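Local coordinates for protein P47 (Clostridium botulinum, PDB 6EKT), which may belong to a progenitor complex that protects botulinum neurotoxin type A2 during its passage through the host gut, and resembles tubular lipid-binding proteins, at residues L256-E270 against R280-L292. Numbering follows the deposited sequence.
Sequences LSSNMGSNINKNNFE and RIVNNSTLNWYGL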
loop_
_atom_site.group_PDB
_atom_site.type_symbol
_atom_site.label_atom_id
_atom_site.label_comp_id
_atom_site.label_asym_id
_atom_site.label_seq_id
_atom_site.Cartn_x
_atom_site.Cartn_y
_atom_site.Cartn_z
ATOM N N LEU A 256 3.012 -6.081 19.958
ATOM C CA LEU A 256 2.478 -7.384 20.449
ATOM C C LEU A 256 2.752 -7.612 21.946
ATOM O O LEU A 256 2.000 -8.336 22.595
ATOM C CB LEU A 256 3.017 -8.565 19.636
ATOM C CG LEU A 256 4.493 -8.983 19.773
ATOM C CD1 LEU A 256 4.739 -10.040 20.870
ATOM C CD2 LEU A 256 5.016 -9.503 18.434
ATOM N N SER A 257 3.818 -6.993 22.465
ATOM C CA SER A 257 4.231 -7.185 23.874
ATOM C C SER A 257 3.791 -6.049 24.811
ATOM O O SER A 257 4.209 -6.006 25.980
ATOM C CB SER A 257 5.742 -7.391 23.958
ATOM O OG SER A 257 6.443 -6.195 23.650
ATOM N N SER A 258 2.938 -5.149 24.314
ATOM C CA SER A 258 2.425 -4.011 25.111
ATOM C C SER A 258 1.714 -4.378 26.432
ATOM O O SER A 258 1.691 -3.548 27.336
ATOM C CB SER A 258 1.524 -3.096 24.275
ATOM O OG SER A 258 0.460 -3.842 23.726
ATOM N N ASN A 259 1.133 -5.587 26.526
ATOM C CA ASN A 259 0.476 -6.044 27.766
ATOM C C ASN A 259 1.259 -7.153 28.495
ATOM O O ASN A 259 0.721 -7.813 29.391
ATOM C CB ASN A 259 -0.972 -6.492 27.499
ATOM C CG ASN A 259 -1.832 -5.390 26.888
ATOM O OD1 ASN A 259 -2.426 -5.568 25.828
ATOM N ND2 ASN A 259 -1.879 -4.253 27.532
ATOM N N MET A 260 2.536 -7.299 28.158
ATOM C CA MET A 260 3.358 -8.384 28.706
ATOM C C MET A 260 4.302 -7.976 29.831
ATOM O O MET A 260 5.086 -8.804 30.286
ATOM C CB MET A 260 4.152 -9.053 27.589
ATOM C CG MET A 260 3.260 -9.695 26.543
ATOM S SD MET A 260 4.249 -10.634 25.374
ATOM C CE MET A 260 2.934 -11.488 24.529
ATOM N N GLY A 261 4.238 -6.710 30.247
ATOM C CA GLY A 261 5.053 -6.189 31.353
ATOM C C GLY A 261 6.430 -5.699 30.938
ATOM O O GLY A 261 6.840 -5.858 29.770
ATOM N N SER A 262 7.151 -5.123 31.902
ATOM C CA SER A 262 8.386 -4.361 31.636
ATOM C C SER A 262 9.573 -5.196 31.132
ATOM O O SER A 262 10.476 -4.656 30.489
ATOM C CB SER A 262 8.799 -3.529 32.864
ATOM O OG SER A 262 9.049 -4.330 33.991
ATOM N N ASN A 263 9.556 -6.505 31.402
ATOM C CA ASN A 263 10.664 -7.382 31.017
ATOM C C ASN A 263 10.518 -8.049 29.648
ATOM O O ASN A 263 11.443 -8.689 29.173
ATOM C CB ASN A 263 10.942 -8.399 32.131
ATOM C CG ASN A 263 11.554 -7.750 33.353
ATOM O OD1 ASN A 263 12.466 -6.948 33.235
ATOM N ND2 ASN A 263 11.067 -8.109 34.531
ATOM N N ILE A 264 9.366 -7.873 29.011
ATOM C CA ILE A 264 9.119 -8.402 27.679
ATOM C C ILE A 264 8.822 -7.251 26.706
ATOM O O ILE A 264 7.799 -6.559 26.824
ATOM C CB ILE A 264 7.968 -9.444 27.674
ATOM C CG1 ILE A 264 8.301 -10.615 28.622
ATOM C CG2 ILE A 264 7.724 -9.964 26.247
ATOM C CD1 ILE A 264 7.085 -11.445 28.999
ATOM N N ASN A 265 9.718 -7.086 25.738
ATOM C CA ASN A 265 9.707 -5.916 24.837
ATOM C C ASN A 265 10.018 -6.346 23.415
ATOM O O ASN A 265 10.272 -7.525 23.150
ATOM C CB ASN A 265 10.711 -4.849 25.340
ATOM C CG ASN A 265 10.442 -4.431 26.773
ATOM O OD1 ASN A 265 9.503 -3.689 27.040
ATOM N ND2 ASN A 265 11.235 -4.949 27.712
ATOM N N LYS A 266 9.994 -5.383 22.488
ATOM C CA LYS A 266 10.225 -5.648 21.073
ATOM C C LYS A 266 11.495 -6.467 20.831
ATOM O O LYS A 266 11.486 -7.388 20.011
ATOM C CB LYS A 266 10.280 -4.318 20.292
ATOM C CG LYS A 266 10.480 -4.474 18.787
ATOM C CD LYS A 266 10.830 -3.140 18.132
ATOM C CE LYS A 266 10.996 -3.316 16.628
ATOM N NZ LYS A 266 11.191 -2.001 15.934
ATOM N N ASN A 267 12.562 -6.150 21.569
ATOM C CA ASN A 267 13.881 -6.779 21.391
ATOM C C ASN A 267 13.900 -8.301 21.688
ATOM O O ASN A 267 14.846 -8.993 21.297
ATOM C CB ASN A 267 14.938 -6.043 22.229
ATOM C CG ASN A 267 14.727 -6.233 23.717
ATOM O OD1 ASN A 267 13.709 -5.816 24.281
ATOM N ND2 ASN A 267 15.674 -6.898 24.361
ATOM N N ASN A 268 12.858 -8.807 22.362
ATOM C CA ASN A 268 12.706 -10.247 22.629
ATOM C C ASN A 268 12.142 -11.033 21.461
ATOM O O ASN A 268 12.036 -12.265 21.526
ATOM C CB ASN A 268 11.828 -10.476 23.872
ATOM C CG ASN A 268 12.482 -9.957 25.137
ATOM O OD1 ASN A 268 12.109 -8.908 25.663
ATOM N ND2 ASN A 268 13.499 -10.665 25.601
ATOM N N PHE A 269 11.786 -10.333 20.380
ATOM C CA PHE A 269 11.135 -10.969 19.251
ATOM C C PHE A 269 11.786 -10.531 17.942
ATOM O O PHE A 269 12.527 -9.549 17.915
ATOM C CB PHE A 269 9.649 -10.590 19.202
ATOM C CG PHE A 269 8.893 -10.867 20.479
ATOM C CD1 PHE A 269 8.820 -9.892 21.502
ATOM C CD2 PHE A 269 8.232 -12.082 20.661
ATOM C CE1 PHE A 269 8.106 -10.127 22.682
ATOM C CE2 PHE A 269 7.511 -12.321 21.844
ATOM C CZ PHE A 269 7.445 -11.347 22.849
ATOM N N GLU A 270 11.477 -11.260 16.871
ATOM C CA GLU A 270 11.952 -10.936 15.532
ATOM C C GLU A 270 11.057 -11.591 14.483
ATOM O O GLU A 270 10.374 -12.583 14.763
ATOM C CB GLU A 270 13.416 -11.392 15.355
ATOM C CG GLU A 270 13.600 -12.892 15.198
ATOM C CD GLU A 270 15.056 -13.309 15.210
ATOM O OE1 GLU A 270 15.587 -13.523 16.304
ATOM O OE2 GLU A 270 15.671 -13.426 14.128
ATOM N N ARG A 280 6.822 -14.587 9.737
ATOM C CA ARG A 280 6.172 -14.904 11.016
ATOM C C ARG A 280 7.056 -14.387 12.144
ATOM O O ARG A 280 8.202 -14.032 11.910
ATOM C CB ARG A 280 5.917 -16.420 11.146
ATOM C CG ARG A 280 7.162 -17.259 11.011
ATOM C CD ARG A 280 6.853 -18.724 10.695
ATOM N NE ARG A 280 8.123 -19.433 10.615
ATOM C CZ ARG A 280 8.814 -19.874 11.664
ATOM N NH1 ARG A 280 8.343 -19.735 12.905
ATOM N NH2 ARG A 280 9.981 -20.476 11.465
ATOM N N ILE A 281 6.511 -14.344 13.357
ATOM C CA ILE A 281 7.205 -13.749 14.488
ATOM C C ILE A 281 7.518 -14.850 15.500
ATOM O O ILE A 281 6.701 -15.755 15.731
ATOM C CB ILE A 281 6.409 -12.567 15.128
ATOM C CG1 ILE A 281 6.446 -11.325 14.205
ATOM C CG2 ILE A 281 6.981 -12.207 16.505
ATOM C CD1 ILE A 281 5.551 -10.160 14.609
ATOM N N VAL A 282 8.731 -14.792 16.039
ATOM C CA VAL A 282 9.170 -15.712 17.092
ATOM C C VAL A 282 9.869 -14.912 18.190
ATOM O O VAL A 282 10.343 -13.804 17.949
ATOM C CB VAL A 282 10.123 -16.808 16.570
ATOM C CG1 VAL A 282 9.411 -17.751 15.588
ATOM C CG2 VAL A 282 11.413 -16.217 15.983
ATOM N N ASN A 283 9.943 -15.477 19.399
ATOM C CA ASN A 283 10.829 -14.933 20.408
ATOM C C ASN A 283 12.264 -15.377 20.091
ATOM O O ASN A 283 12.489 -16.403 19.420
ATOM C CB ASN A 283 10.415 -15.404 21.830
ATOM C CG ASN A 283 10.558 -16.919 22.017
ATOM O OD1 ASN A 283 10.121 -17.695 21.174
ATOM N ND2 ASN A 283 11.169 -17.342 23.139
ATOM N N ASN A 284 13.224 -14.595 20.572
ATOM C CA ASN A 284 14.656 -14.912 20.430
ATOM C C ASN A 284 15.329 -15.180 21.784
ATOM O O ASN A 284 16.555 -15.346 21.860
ATOM C CB ASN A 284 15.364 -13.768 19.691
ATOM C CG ASN A 284 15.218 -12.418 20.392
ATOM O OD1 ASN A 284 15.087 -12.342 21.606
ATOM N ND2 ASN A 284 15.273 -11.335 19.613
ATOM N N SER A 285 14.525 -15.199 22.852
ATOM C CA SER A 285 14.999 -15.368 24.227
ATOM C C SER A 285 13.791 -15.658 25.146
ATOM O O SER A 285 12.627 -15.477 24.751
ATOM C CB SER A 285 15.724 -14.092 24.683
ATOM O OG SER A 285 14.989 -12.956 24.258
ATOM N N THR A 286 14.070 -16.114 26.366
ATOM C CA THR A 286 13.027 -16.366 27.370
ATOM C C THR A 286 12.245 -15.097 27.644
ATOM O O THR A 286 12.809 -14.000 27.701
ATOM C CB THR A 286 13.634 -16.823 28.704
ATOM O OG1 THR A 286 14.604 -17.830 28.435
ATOM C CG2 THR A 286 12.547 -17.388 29.628
ATOM N N LEU A 287 10.944 -15.264 27.780
ATOM C CA LEU A 287 10.062 -14.169 28.071
ATOM C C LEU A 287 9.692 -14.245 29.531
ATOM O O LEU A 287 9.043 -15.197 29.970
ATOM C CB LEU A 287 8.833 -14.232 27.162
ATOM C CG LEU A 287 9.079 -14.426 25.653
ATOM C CD1 LEU A 287 7.727 -14.431 24.947
ATOM C CD2 LEU A 287 9.970 -13.322 25.086
ATOM N N ASN A 288 10.150 -13.244 30.281
ATOM C CA ASN A 288 9.975 -13.196 31.732
ATOM C C ASN A 288 8.701 -12.429 32.046
ATOM O O ASN A 288 8.705 -11.190 32.039
ATOM C CB ASN A 288 11.172 -12.481 32.366
ATOM C CG ASN A 288 12.443 -13.280 32.248
ATOM O OD1 ASN A 288 12.578 -14.317 32.881
ATOM N ND2 ASN A 288 13.382 -12.805 31.424
ATOM N N TRP A 289 7.612 -13.164 32.271
ATOM C CA TRP A 289 6.313 -12.566 32.616
ATOM C C TRP A 289 6.403 -11.711 33.889
ATOM O O TRP A 289 7.302 -11.914 34.716
ATOM C CB TRP A 289 5.249 -13.660 32.799
ATOM C CG TRP A 289 3.865 -13.199 32.484
ATOM C CD1 TRP A 289 2.859 -12.972 33.358
ATOM C CD2 TRP A 289 3.353 -12.877 31.180
ATOM N NE1 TRP A 289 1.733 -12.524 32.682
ATOM C CE2 TRP A 289 2.009 -12.478 31.345
ATOM C CE3 TRP A 289 3.900 -12.914 29.886
ATOM C CZ2 TRP A 289 1.197 -12.097 30.270
ATOM C CZ3 TRP A 289 3.094 -12.536 28.801
ATOM C CH2 TRP A 289 1.750 -12.131 29.007
ATOM N N TYR A 290 5.484 -10.756 34.035
ATOM C CA TYR A 290 5.377 -9.989 35.270
ATOM C C TYR A 290 4.884 -10.864 36.437
ATOM O O TYR A 290 4.320 -11.938 36.234
ATOM C CB TYR A 290 4.510 -8.741 35.096
ATOM C CG TYR A 290 3.133 -8.978 34.517
ATOM C CD1 TYR A 290 2.029 -9.238 35.342
ATOM C CD2 TYR A 290 2.919 -8.909 33.138
ATOM C CE1 TYR A 290 0.753 -9.424 34.803
ATOM C CE2 TYR A 290 1.655 -9.109 32.599
ATOM C CZ TYR A 290 0.575 -9.357 33.435
ATOM O OH TYR A 290 -0.677 -9.551 32.870
ATOM N N GLY A 291 5.137 -10.408 37.652
ATOM C CA GLY A 291 4.746 -11.152 38.847
ATOM C C GLY A 291 3.239 -11.204 38.968
ATOM O O GLY A 291 2.570 -10.189 38.814
ATOM N N LEU A 292 2.722 -12.400 39.219
ATOM C CA LEU A 292 1.290 -12.620 39.474
ATOM C C LEU A 292 1.036 -13.063 40.901
ATOM O O LEU A 292 1.625 -14.056 41.370
ATOM C CB LEU A 292 0.756 -13.718 38.550
ATOM C CG LEU A 292 0.741 -13.460 37.075
ATOM C CD1 LEU A 292 0.353 -14.782 36.420
ATOM C CD2 LEU A 292 -0.291 -12.373 36.792
HETATM O O HOH W 1 -1.289 -7.545 31.105
HETATM O O HOH W 2 7.413 -8.664 31.847
HETATM O O HOH W 3 11.997 -11.377 29.011
HETATM O O HOH W 4 9.316 -10.442 35.760
#
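Glu270 and Val282 form an antiparallel hydrogen-bonded pair, Glu270 N to Val282 O and Val282 N to Glu270 O both measuring 3.0 Å, and Phe269 and Asn283 make the adjoining non-hydrogen-bonded pair, their side chains diverging. Beyond it the two segments no longer pair as strands: Asn284 N bonds to Asn268 O at 2.8 Å, and farther on waters join the two segments, one accepting from Asn263 N and donating to the carbonyls of Met260 and Asn288. At the junction, the Asn284 side chain, with CG set between its own N and carbonyl carbon (chi1 58°), sends ND2 to Asn267 O, 2.9 Å away and in its amide plane. Its OD1 accepts from Ser285 OG, which in turn accepts from Asn268 ND2 at 3.0 Å, while Asn268 OD1 takes the Asn265 N-H, so both ends of this buried amide are engaged and its rotation is fixed. Leu287 spans Asn268 and Phe269, CD2 against Asn268 CB and CD1 3.7 Å from Phe269 CZ. Ile264 CD1 touches both Leu287 CB and Trp289 CE3. Met260 crosses the indole nearly at right angles, CG 3.6 Å from Trp289 CZ3, with SD in an oblique Met-aromatic contact; Trp289 NE1 bonds to Ser390 OG of helix 374-394. The loop leading into edge strand 269-273 thus packs along its hairpin partner, strand 279-288, in keeping with the sheet wrapped around a long helix of TULIP-like proteins.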